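Local coordinates for protein phosphoserine aminotransferase SerC (Cytophaga hutchinsonii ATCC 33406, PDB 3FFR) that probably catalyses the PLP-dependent transamination that forms phosphoserine in serine biosynthesis, at residues N61-S69 with H226-A235. Sequence-based numbering, arbitrary orientation.
With P33 (3,6,9,12,15,18-hexaoxaicosane-1,20-diol), chain K.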
ATOM      1  N   ASN A  61      13.620  21.849   7.289  1.00 29.43           N
ATOM      2  CA  ASN A  61      14.523  20.700   7.454  1.00 28.11           C
ATOM      3  C   ASN A  61      13.781  19.354   7.508  1.00 28.50           C
ATOM      4  O   ASN A  61      14.385  18.321   7.719  1.00 29.48           O
ATOM      5  CB  ASN A  61      15.472  20.835   8.659  1.00 28.97           C
ATOM      6  CG  ASN A  61      14.752  20.882   9.985  1.00 29.59           C
ATOM      7  OD1 ASN A  61      13.750  21.579  10.135  1.00 31.84           O
ATOM      8  ND2 ASN A  61      15.285  20.171  10.981  1.00 31.55           N
ATOM      9  N   TYR A  62      12.471  19.417   7.335  1.00 28.00           N
ATOM     10  CA  TYR A  62      11.614  18.223   7.269  1.00 28.27           C
ATOM     11  C   TYR A  62      11.103  17.928   5.863  1.00 28.57           C
ATOM     12  O   TYR A  62      10.831  18.832   5.068  1.00 29.09           O
ATOM     13  CB  TYR A  62      10.393  18.364   8.182  1.00 27.30           C
ATOM     14  CG  TYR A  62      10.654  18.029   9.632  1.00 25.51           C
ATOM     15  CD1 TYR A  62      11.278  18.932  10.488  1.00 29.39           C
ATOM     16  CD2 TYR A  62      10.268  16.806  10.156  1.00 25.88           C
ATOM     17  CE1 TYR A  62      11.494  18.601  11.835  1.00 28.10           C
ATOM     18  CE2 TYR A  62      10.454  16.484  11.488  1.00 28.85           C
ATOM     19  CZ  TYR A  62      11.076  17.354  12.313  1.00 28.34           C
ATOM     20  OH  TYR A  62      11.233  16.999  13.639  1.00 28.09           O
ATOM     21  N   GLU A  63      10.917  16.640   5.612  1.00 27.38           N
ATOM     22  CA  GLU A  63      10.315  16.144   4.368  1.00 28.44           C
ATOM     23  C   GLU A  63       9.134  15.211   4.680  1.00 29.80           C
ATOM     24  O   GLU A  63       8.991  14.702   5.791  1.00 27.46           O
ATOM     25  CB  GLU A  63      11.342  15.428   3.511  1.00 28.71           C
ATOM     26  CG  GLU A  63      10.754  15.095   2.162  1.00 38.58           C
ATOM     27  CD  GLU A  63      10.302  16.336   1.417  1.00 44.25           C
ATOM     28  OE1 GLU A  63      11.227  17.028   0.911  1.00 37.64           O
ATOM     29  OE2 GLU A  63       9.061  16.596   1.338  1.00 28.31           O
ATOM     30  N   VAL A  64       8.287  15.043   3.677  1.00 28.24           N
ATOM     31  CA  VAL A  64       7.115  14.202   3.773  1.00 25.94           C
ATOM     32  C   VAL A  64       7.310  13.067   2.786  1.00 26.30           C
ATOM     33  O   VAL A  64       7.568  13.330   1.612  1.00 26.49           O
ATOM     34  CB  VAL A  64       5.832  14.982   3.367  1.00 26.85           C
ATOM     35  CG1 VAL A  64       4.626  14.034   3.201  1.00 27.04           C
ATOM     36  CG2 VAL A  64       5.486  16.073   4.353  1.00 26.38           C
ATOM     37  N   LEU A  65       7.176  11.826   3.257  1.00 27.78           N
ATOM     38  CA  LEU A  65       7.273  10.630   2.416  1.00 25.72           C
ATOM     39  C   LEU A  65       6.015   9.778   2.524  1.00 27.40           C
ATOM     40  O   LEU A  65       5.428   9.628   3.593  1.00 27.50           O
ATOM     41  CB  LEU A  65       8.494   9.747   2.761  1.00 26.68           C
ATOM     42  CG  LEU A  65       9.844  10.477   2.708  1.00 27.38           C
ATOM     43  CD1 LEU A  65      10.947   9.467   3.137  1.00 26.06           C
ATOM     44  CD2 LEU A  65      10.136  11.084   1.299  1.00 26.86           C
ATOM     45  N   PHE A  66       5.611   9.250   1.378  1.00 25.57           N
ATOM     46  CA  PHE A  66       4.456   8.369   1.303  1.00 25.54           C
ATOM     47  C   PHE A  66       4.816   6.883   1.160  1.00 27.21           C
ATOM     48  O   PHE A  66       5.624   6.487   0.309  1.00 27.63           O
ATOM     49  CB  PHE A  66       3.533   8.746   0.154  1.00 25.41           C
ATOM     50  CG  PHE A  66       2.979  10.142   0.244  1.00 27.12           C
ATOM     51  CD1 PHE A  66       2.208  10.552   1.328  1.00 28.07           C
ATOM     52  CD2 PHE A  66       3.246  11.056  -0.745  1.00 30.33           C
ATOM     53  CE1 PHE A  66       1.698  11.843   1.398  1.00 29.13           C
ATOM     54  CE2 PHE A  66       2.733  12.353  -0.677  1.00 28.12           C
ATOM     55  CZ  PHE A  66       1.979  12.746   0.394  1.00 28.46           C
ATOM     56  N   LEU A  67       4.199   6.099   2.040  1.00 27.11           N
ATOM     57  CA  LEU A  67       4.352   4.634   2.103  1.00 25.32           C
ATOM     58  C   LEU A  67       2.974   3.961   2.138  1.00 26.44           C
ATOM     59  O   LEU A  67       1.936   4.622   1.984  1.00 27.26           O
ATOM     60  CB  LEU A  67       5.244   4.179   3.252  1.00 25.04           C
ATOM     61  CG  LEU A  67       6.666   4.773   3.249  1.00 26.70           C
ATOM     62  CD1 LEU A  67       6.737   6.190   3.811  1.00 23.04           C
ATOM     63  CD2 LEU A  67       7.671   3.831   4.008  1.00 24.55           C
ATOM     64  N   ALA A  68       2.946   2.651   2.373  1.00 26.24           N
ATOM     65  CA  ALA A  68       1.667   1.906   2.231  1.00 25.81           C
ATOM     66  C   ALA A  68       0.839   1.881   3.494  1.00 25.98           C
ATOM     67  O   ALA A  68      -0.380   1.761   3.459  1.00 26.91           O
ATOM     68  CB  ALA A  68       1.953   0.451   1.784  1.00 25.91           C
ATOM     69  N   SER A  69       1.532   1.920   4.634  1.00 25.87           N
ATOM     70  CA  SER A  69       0.880   1.782   5.951  1.00 25.70           C
ATOM     71  C   SER A  69       1.799   2.272   7.052  1.00 25.90           C
ATOM     72  O   SER A  69       2.998   2.476   6.824  1.00 28.05           O
ATOM     73  CB  SER A  69       0.575   0.271   6.218  1.00 25.75           C
ATOM     74  OG  SER A  69       1.770  -0.505   6.235  1.00 26.50           O
ATOM     75  N   HIS A 226      12.107   1.226  -0.706  1.00 24.87           N
ATOM     76  CA  HIS A 226      11.764   2.143   0.367  1.00 26.15           C
ATOM     77  C   HIS A 226      12.884   2.470   1.336  1.00 26.64           C
ATOM     78  O   HIS A 226      12.653   2.670   2.529  1.00 26.02           O
ATOM     79  CB  HIS A 226      10.435   1.828   1.069  1.00 26.77           C
ATOM     80  CG  HIS A 226       9.223   2.235   0.269  1.00 26.04           C
ATOM     81  ND1 HIS A 226       7.931   1.869   0.606  1.00 25.49           N
ATOM     82  CD2 HIS A 226       9.126   2.951  -0.872  1.00 25.29           C
ATOM     83  CE1 HIS A 226       7.089   2.381  -0.279  1.00 29.09           C
ATOM     84  NE2 HIS A 226       7.794   3.016  -1.208  1.00 26.86           N
ATOM     85  N   THR A 227      14.100   2.541   0.810  1.00 26.84           N
ATOM     86  CA  THR A 227      15.157   3.167   1.573  1.00 27.18           C
ATOM     87  C   THR A 227      14.811   4.645   1.589  1.00 27.39           C
ATOM     88  O   THR A 227      14.128   5.154   0.689  1.00 26.56           O
ATOM     89  CB  THR A 227      16.574   3.018   0.975  1.00 27.60           C
ATOM     90  OG1 THR A 227      16.706   3.803  -0.242  1.00 26.52           O
ATOM     91  CG2 THR A 227      16.907   1.529   0.744  1.00 27.51           C
ATOM     92  N   ILE A 228      15.301   5.357   2.607  1.00 27.11           N
ATOM     93  CA  ILE A 228      15.100   6.798   2.641  1.00 26.20           C
ATOM     94  C   ILE A 228      15.665   7.492   1.371  1.00 26.05           C
ATOM     95  O   ILE A 228      14.979   8.298   0.756  1.00 27.26           O
ATOM     96  CB  ILE A 228      15.618   7.431   3.959  1.00 27.00           C
ATOM     97  CG1 ILE A 228      14.623   7.083   5.086  1.00 27.47           C
ATOM     98  CG2 ILE A 228      15.715   8.977   3.840  1.00 26.01           C
ATOM     99  CD1 ILE A 228      15.158   7.427   6.473  1.00 27.57           C
ATOM    100  N   PRO A 229      16.907   7.189   0.964  1.00 26.96           N
ATOM    101  CA  PRO A 229      17.423   7.847  -0.242  1.00 26.82           C
ATOM    102  C   PRO A 229      16.610   7.583  -1.492  1.00 28.18           C
ATOM    103  O   PRO A 229      16.416   8.479  -2.317  1.00 30.11           O
ATOM    104  CB  PRO A 229      18.842   7.300  -0.343  1.00 27.78           C
ATOM    105  CG  PRO A 229      19.222   7.091   1.088  1.00 28.16           C
ATOM    106  CD  PRO A 229      17.985   6.498   1.689  1.00 26.80           C
ATOM    107  N   SER A 230      16.105   6.375  -1.601  1.00 27.12           N
ATOM    108  CA  SER A 230      15.266   6.003  -2.748  1.00 26.51           C
ATOM    109  C   SER A 230      13.996   6.873  -2.764  1.00 26.74           C
ATOM    110  O   SER A 230      13.638   7.475  -3.766  1.00 26.53           O
ATOM    111  CB  SER A 230      14.948   4.517  -2.747  1.00 27.91           C
ATOM    112  OG  SER A 230      13.968   4.185  -3.729  1.00 29.89           O
HETATM  113  N   MSE A 231      13.334   6.946  -1.615  1.00 25.35           N
HETATM  114  CA  MSE A 231      12.080   7.702  -1.498  1.00 27.04           C
HETATM  115  C   MSE A 231      12.299   9.200  -1.676  1.00 25.99           C
HETATM  116  O   MSE A 231      11.468   9.906  -2.300  1.00 26.94           O
HETATM  117  CB  MSE A 231      11.399   7.404  -0.160  1.00 25.56           C
HETATM  118  CG  MSE A 231      10.817   5.996  -0.064  1.00 26.29           C
HETATM  119 SE   MSE A 231       9.804   5.720   1.531  0.75 24.23          SE
HETATM  120  CE  MSE A 231      11.273   5.709   2.796  1.00 27.16           C
ATOM    121  N   LEU A 232      13.430   9.674  -1.164  1.00 28.61           N
ATOM    122  CA  LEU A 232      13.750  11.094  -1.168  1.00 29.96           C
ATOM    123  C   LEU A 232      14.020  11.596  -2.571  1.00 30.19           C
ATOM    124  O   LEU A 232      13.551  12.672  -2.971  1.00 31.35           O
ATOM    125  CB  LEU A 232      14.922  11.391  -0.217  1.00 30.07           C
ATOM    126  CG  LEU A 232      15.191  12.834   0.206  1.00 40.48           C
ATOM    127  CD1 LEU A 232      13.928  13.472   0.862  1.00 35.14           C
ATOM    128  CD2 LEU A 232      16.379  12.802   1.171  1.00 40.26           C
ATOM    129  N   GLU A 233      14.736  10.784  -3.329  1.00 29.55           N
ATOM    130  CA  GLU A 233      15.104  11.133  -4.685  1.00 32.41           C
ATOM    131  C   GLU A 233      13.823  11.366  -5.505  1.00 33.89           C
ATOM    132  O   GLU A 233      13.708  12.336  -6.278  1.00 33.18           O
ATOM    133  CB  GLU A 233      15.948  10.010  -5.267  1.00 33.40           C
ATOM    134  CG  GLU A 233      16.430  10.219  -6.645  1.00 46.54           C
ATOM    135  CD  GLU A 233      17.281   9.058  -7.105  1.00 61.29           C
ATOM    136  OE1 GLU A 233      16.909   7.880  -6.838  1.00 63.58           O
ATOM    137  OE2 GLU A 233      18.328   9.326  -7.727  1.00 71.41           O
ATOM    138  N   LYS A 234      12.862  10.467  -5.317  1.00 29.84           N
ATOM    139  CA  LYS A 234      11.577  10.565  -6.014  1.00 28.29           C
ATOM    140  C   LYS A 234      10.724  11.705  -5.440  1.00 28.65           C
ATOM    141  O   LYS A 234      10.100  12.464  -6.203  1.00 30.17           O
ATOM    142  CB  LYS A 234      10.828   9.220  -6.050  1.00 28.50           C
ATOM    143  CG  LYS A 234      11.404   8.257  -7.020  1.00 30.44           C
ATOM    144  CD  LYS A 234      11.159   8.668  -8.436  1.00 31.04           C
ATOM    145  CE  LYS A 234      11.491   7.594  -9.431  1.00 38.08           C
ATOM    146  NZ  LYS A 234      12.859   7.652  -9.877  1.00 38.33           N
ATOM    147  N   ALA A 235      10.732  11.883  -4.113  1.00 26.77           N
ATOM    148  CA  ALA A 235       9.928  12.935  -3.471  1.00 29.98           C
ATOM    149  C   ALA A 235      10.296  14.302  -4.017  1.00 29.89           C
ATOM    150  O   ALA A 235       9.444  15.186  -4.183  1.00 29.14           O
ATOM    151  CB  ALA A 235      10.091  12.930  -1.919  1.00 29.20           C
TER
HETATM  152  O4  P33 K 371      15.976  17.909   5.197  1.00 64.40           O
HETATM  153  C3  P33 K 371      15.451  17.842   3.865  1.00 62.33           C
HETATM  154  C2  P33 K 371      14.301  18.811   3.594  1.00 54.00           C
HETATM  155  O1  P33 K 371      13.635  18.373   2.382  1.00 57.45           O
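Met231, a selenomethionine, reaches from helix 228-235 to strand 62-67 and lies between Leu65 and Leu67. Its CB lies 3.9 Å from Leu65 CD1. The chain runs on extended through CG, then SE settles 3.7 Å from Leu67 CG, the branch point of that leucine, with both of its methyls close by. A bend at the last torsion (chi3 -71°) swings CE back to Leu65 CD1, at 3.8 Å. The other Leu65 methyl, CD2, sits 3.7 Å from Ala235 CB, one turn further along the helix. Strand 62-67 is an edge, within this chain, of the seven-stranded mixed sheet in the large PLP-binding domain of this fold-type I aminotransferase family; its backbone pairs with strand 200-205, and the axes of strand 62-67 and helix 228-235 stand at 106° to each other. Near the start of the helix, Leu67 CD2 lies obliquely to the His226 ring, whose two nitrogens are hydrogen-bonded to Glu72 and Glu242. Near the beginning of the strand, Glu63 lays CG on Leu232 CD1 (3.8 Å), while its bent chain returns OE2 to Val64 N (2.9 Å, 169° at the hydrogen), the same oxygen that forms a salt bridge with Lys53. With an alanine at this position, Lys53 would probably lose this carboxylate partner, Val64 N its side-chain acceptor, and a gap would be likely beside Leu232 CD1. Glu63 OE1 accepts a weak hydrogen bond from O1 of P33, probably a crystallisation additive.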